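Local coordinates for NALP (Neisseria meningitidis, PDB 1UYN), which forms, as the C-terminal translocator domain of an autotransporter protease, an outer-membrane pore for passage of the passenger domain to the cell surface, at residues Q48-G53 with G67-V72. Sequence-based numbering, arbitrary orientation.
With CXE (pentaethylene glycol monodecyl ether), chain B.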
ATOM      1  N   GLN A  48       3.111  13.085  -3.859  1.00 25.59           N
ATOM      2  CA  GLN A  48       3.484  12.369  -2.634  1.00 26.06           C
ATOM      3  C   GLN A  48       4.661  11.416  -2.891  1.00 26.63           C
ATOM      4  O   GLN A  48       4.757  10.784  -3.948  1.00 25.29           O
ATOM      5  CB  GLN A  48       2.291  11.526  -2.133  1.00 26.13           C
ATOM      6  CG  GLN A  48       1.719  11.900  -0.804  1.00 28.22           C
ATOM      7  CD  GLN A  48       0.227  11.578  -0.652  1.00 31.83           C
ATOM      8  OE1 GLN A  48      -0.141  10.469  -0.289  1.00 38.64           O
ATOM      9  NE2 GLN A  48      -0.622  12.548  -0.921  1.00 31.56           N
ATOM     10  N   THR A  49       5.548  11.328  -1.901  1.00 27.52           N
ATOM     11  CA  THR A  49       6.468  10.197  -1.749  1.00 28.01           C
ATOM     12  C   THR A  49       6.187   9.340  -0.509  1.00 27.75           C
ATOM     13  O   THR A  49       6.226   9.833   0.614  1.00 26.68           O
ATOM     14  CB  THR A  49       7.880  10.728  -1.645  1.00 28.13           C
ATOM     15  OG1 THR A  49       8.153  11.489  -2.812  1.00 28.86           O
ATOM     16  CG2 THR A  49       8.901   9.582  -1.696  1.00 27.59           C
ATOM     17  N   GLN A  50       5.941   8.054  -0.714  1.00 28.28           N
ATOM     18  CA  GLN A  50       5.823   7.116   0.403  1.00 28.86           C
ATOM     19  C   GLN A  50       7.083   6.255   0.423  1.00 28.48           C
ATOM     20  O   GLN A  50       7.369   5.643  -0.566  1.00 28.93           O
ATOM     21  CB  GLN A  50       4.557   6.277   0.244  1.00 28.89           C
ATOM     22  CG  GLN A  50       4.483   5.013   1.102  1.00 31.70           C
ATOM     23  CD  GLN A  50       3.272   4.107   0.724  1.00 36.05           C
ATOM     24  OE1 GLN A  50       3.446   2.914   0.397  1.00 39.56           O
ATOM     25  NE2 GLN A  50       2.059   4.671   0.787  1.00 37.49           N
ATOM     26  N   GLN A  51       7.858   6.269   1.512  1.00 28.64           N
ATOM     27  CA  GLN A  51       8.962   5.299   1.744  1.00 28.91           C
ATOM     28  C   GLN A  51       8.548   4.164   2.713  1.00 27.73           C
ATOM     29  O   GLN A  51       7.838   4.387   3.671  1.00 27.09           O
ATOM     30  CB  GLN A  51      10.229   5.975   2.292  1.00 29.14           C
ATOM     31  CG  GLN A  51      10.742   7.188   1.498  1.00 33.11           C
ATOM     32  CD  GLN A  51      11.166   6.850   0.047  1.00 38.62           C
ATOM     33  OE1 GLN A  51      11.174   7.727  -0.822  1.00 41.87           O
ATOM     34  NE2 GLN A  51      11.535   5.597  -0.199  1.00 39.68           N
ATOM     35  N   ASP A  52       9.033   2.957   2.450  1.00 27.41           N
ATOM     36  CA  ASP A  52       8.687   1.732   3.179  1.00 26.71           C
ATOM     37  C   ASP A  52       9.957   1.022   3.569  1.00 25.99           C
ATOM     38  O   ASP A  52      10.928   1.067   2.826  1.00 25.99           O
ATOM     39  CB  ASP A  52       7.872   0.808   2.292  1.00 26.59           C
ATOM     40  CG  ASP A  52       6.416   1.135   2.305  1.00 28.82           C
ATOM     41  OD1 ASP A  52       5.808   1.007   3.396  1.00 34.44           O
ATOM     42  OD2 ASP A  52       5.776   1.529   1.292  1.00 32.13           O
ATOM     43  N   GLY A  53       9.957   0.335   4.706  1.00 25.69           N
ATOM     44  CA  GLY A  53      11.179  -0.275   5.200  1.00 25.57           C
ATOM     45  C   GLY A  53      10.929  -1.242   6.325  1.00 25.67           C
ATOM     46  O   GLY A  53      10.650  -0.840   7.428  1.00 26.31           O
ATOM     47  N   GLY A  67      11.259   0.338  -0.059  1.00 21.89           N
ATOM     48  CA  GLY A  67      10.373   0.746  -1.120  1.00 21.08           C
ATOM     49  C   GLY A  67      10.157   2.227  -1.151  1.00 20.15           C
ATOM     50  O   GLY A  67      10.057   2.856  -0.139  1.00 17.68           O
ATOM     51  N   SER A  68      10.038   2.739  -2.363  1.00 20.33           N
ATOM     52  CA  SER A  68       9.741   4.118  -2.637  1.00 20.61           C
ATOM     53  C   SER A  68       8.651   4.240  -3.696  1.00 20.63           C
ATOM     54  O   SER A  68       8.748   3.650  -4.749  1.00 21.51           O
ATOM     55  CB  SER A  68      10.999   4.748  -3.178  1.00 20.42           C
ATOM     56  OG  SER A  68      10.835   6.144  -3.276  1.00 22.73           O
ATOM     57  N   THR A  69       7.666   5.081  -3.464  1.00 20.62           N
ATOM     58  CA  THR A  69       6.564   5.252  -4.400  1.00 20.62           C
ATOM     59  C   THR A  69       6.288   6.711  -4.589  1.00 20.63           C
ATOM     60  O   THR A  69       5.999   7.383  -3.623  1.00 20.31           O
ATOM     61  CB  THR A  69       5.300   4.615  -3.818  1.00 21.15           C
ATOM     62  OG1 THR A  69       5.568   3.255  -3.469  1.00 19.73           O
ATOM     63  CG2 THR A  69       4.181   4.539  -4.887  1.00 21.85           C
ATOM     64  N   GLN A  70       6.384   7.213  -5.821  1.00 21.85           N
ATOM     65  CA  GLN A  70       5.900   8.570  -6.136  1.00 22.28           C
ATOM     66  C   GLN A  70       4.504   8.475  -6.700  1.00 21.35           C
ATOM     67  O   GLN A  70       4.219   7.610  -7.519  1.00 21.32           O
ATOM     68  CB  GLN A  70       6.780   9.308  -7.118  1.00 22.79           C
ATOM     69  CG  GLN A  70       8.296   9.063  -6.959  1.00 27.72           C
ATOM     70  CD  GLN A  70       8.791   9.273  -5.564  1.00 32.27           C
ATOM     71  OE1 GLN A  70       8.756  10.392  -5.057  1.00 37.27           O
ATOM     72  NE2 GLN A  70       9.257   8.205  -4.932  1.00 33.75           N
ATOM     73  N   THR A  71       3.628   9.340  -6.212  1.00 20.43           N
ATOM     74  CA  THR A  71       2.261   9.389  -6.682  1.00 19.89           C
ATOM     75  C   THR A  71       1.890  10.810  -6.988  1.00 19.01           C
ATOM     76  O   THR A  71       2.258  11.720  -6.252  1.00 19.68           O
ATOM     77  CB  THR A  71       1.298   8.825  -5.605  1.00 19.69           C
ATOM     78  OG1 THR A  71       1.499   9.517  -4.357  1.00 19.89           O
ATOM     79  CG2 THR A  71       1.636   7.361  -5.306  1.00 19.80           C
ATOM     80  N   VAL A  72       1.158  10.989  -8.071  1.00 18.37           N
ATOM     81  CA  VAL A  72       0.433  12.218  -8.329  1.00 18.17           C
ATOM     82  C   VAL A  72      -1.037  11.847  -8.381  1.00 18.25           C
ATOM     83  O   VAL A  72      -1.382  10.764  -8.821  1.00 17.48           O
ATOM     84  CB  VAL A  72       0.886  12.874  -9.602  1.00 17.85           C
ATOM     85  CG1 VAL A  72       0.014  14.054  -9.938  1.00 19.85           C
ATOM     86  CG2 VAL A  72       2.293  13.356  -9.456  1.00 18.01           C
TER
HETATM   87  C1  CXE B2085      10.039   6.016  -8.503  0.50 64.07           C
HETATM   88  C2  CXE B2085      10.233   7.094  -9.557  0.50 63.99           C
HETATM   89  C3  CXE B2085       8.924   7.545 -10.212  1.00 62.77           C
HETATM   90  C4  CXE B2085       8.974   8.996 -10.697  1.00 61.59           C
HETATM   91  C5  CXE B2085       7.708   9.372 -11.468  1.00 60.94           C
HETATM   92  C6  CXE B2085       6.666  10.206 -10.700  1.00 59.54           C
HETATM   93  C7  CXE B2085       5.245   9.592 -10.714  1.00 58.42           C
HETATM   94  C8  CXE B2085       4.173  10.551 -11.245  1.00 57.36           C
HETATM   95  C9  CXE B2085       3.018   9.926 -12.059  1.00 56.10           C
HETATM   96  C10 CXE B2085       2.750  10.706 -13.364  1.00 54.95           C
HETATM   97  O11 CXE B2085       1.368  10.911 -13.684  1.00 52.40           O
HETATM   98  C12 CXE B2085       0.814  12.035 -13.001  1.00 53.43           C
HETATM   99  C13 CXE B2085      -0.682  12.228 -13.272  1.00 54.70           C
HETATM  100  O14 CXE B2085      -1.617  11.487 -12.424  1.00 55.07           O
HETATM  101  C15 CXE B2085      -2.911  12.141 -12.324  1.00 53.86           C
HETATM  102  C16 CXE B2085      -4.096  11.236 -11.958  1.00 52.65           C
HETATM  103  O17 CXE B2085      -5.033  11.081 -13.032  1.00 50.61           O
HETATM  104  C18 CXE B2085      -6.128  12.003 -13.043  1.00 50.27           C
HETATM  105  C19 CXE B2085      -7.100  11.663 -14.175  1.00 49.56           C
HETATM  106  O20 CXE B2085      -8.164  12.631 -14.286  1.00 49.26           O
HETATM  107  C21 CXE B2085      -9.281  12.137 -15.040  1.00 48.64           C
HETATM  108  C22 CXE B2085      -9.973  13.218 -15.865  1.00 47.47           C
HETATM  109  O23 CXE B2085     -11.177  13.633 -15.220  1.00 46.66           O
HETATM  110  C24 CXE B2085     -12.419  13.348 -15.876  1.00 46.17           C
HETATM  111  C25 CXE B2085     -13.622  13.874 -15.077  1.00 45.42           C
HETATM  112  O26 CXE B2085     -14.260  12.823 -14.355  1.00 43.34           O
HETATM  113  O   HOH W   1       6.608   2.832  -1.065  1.00 44.60           O
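Thr-49 and Gln-70 stand side by side on one face of two antiparallel strands, and the hydroxyl OG1 of Thr-49 donates to OE1 of Gln-70 at 2.6 Å. The donor lies 26° off the plane of the amide. Gln-70 reaches it by folding back: with CG anti to the carbonyl carbon, the chain bends at chi2 (-52°), which brings the amide alongside the Thr-49 side chain and sets NE2 3.5 Å from the methyl CG2 of Thr-49. At the next pair on that face, Gln-51 curls likewise, and OG of Ser-68 donates to its OE1 at 2.9 Å, approaching nearly side-on with a C=O...donor angle of 102°.

Such cross-strand pairs sit on regular backbone bonding. Gln-48, Gln-50 and Asp-52 form hydrogen-bonded pairs with Thr-71, Thr-69 and Gly-67, while Thr-49–Gln-70 and Gln-51–Ser-68 are the non-hydrogen-bonded pairs between them. The hairpin of strands 43-57 and 62-79 belongs to the closed twelve-stranded barrel of the autotransporter translocator, and side chains alternate between the two faces of its wall. The Thr-49, Gln-51, Ser-68 and Gln-70 side is the outer one: the detergent's decyl chain lies against Gln-70, its C3 3.6 Å from CG.

The opposite face looks into the pore, which is occupied by helix 12-34. Here a water bridges the strands, hydrogen-bonding to O of Gln-50 (3.0 Å), OD2 of Asp-52 (2.8 Å) and OG1 of Thr-69. Arg-28 of the helix also bonds that hydroxyl, and Arg-27 forms a salt bridge with OD1 of Asp-52. Asn-297 and Ser-299 hydrogen-bond to the same carboxylate oxygen, tying the hairpin to both the plug helix and the barrel-closing strand 295-307.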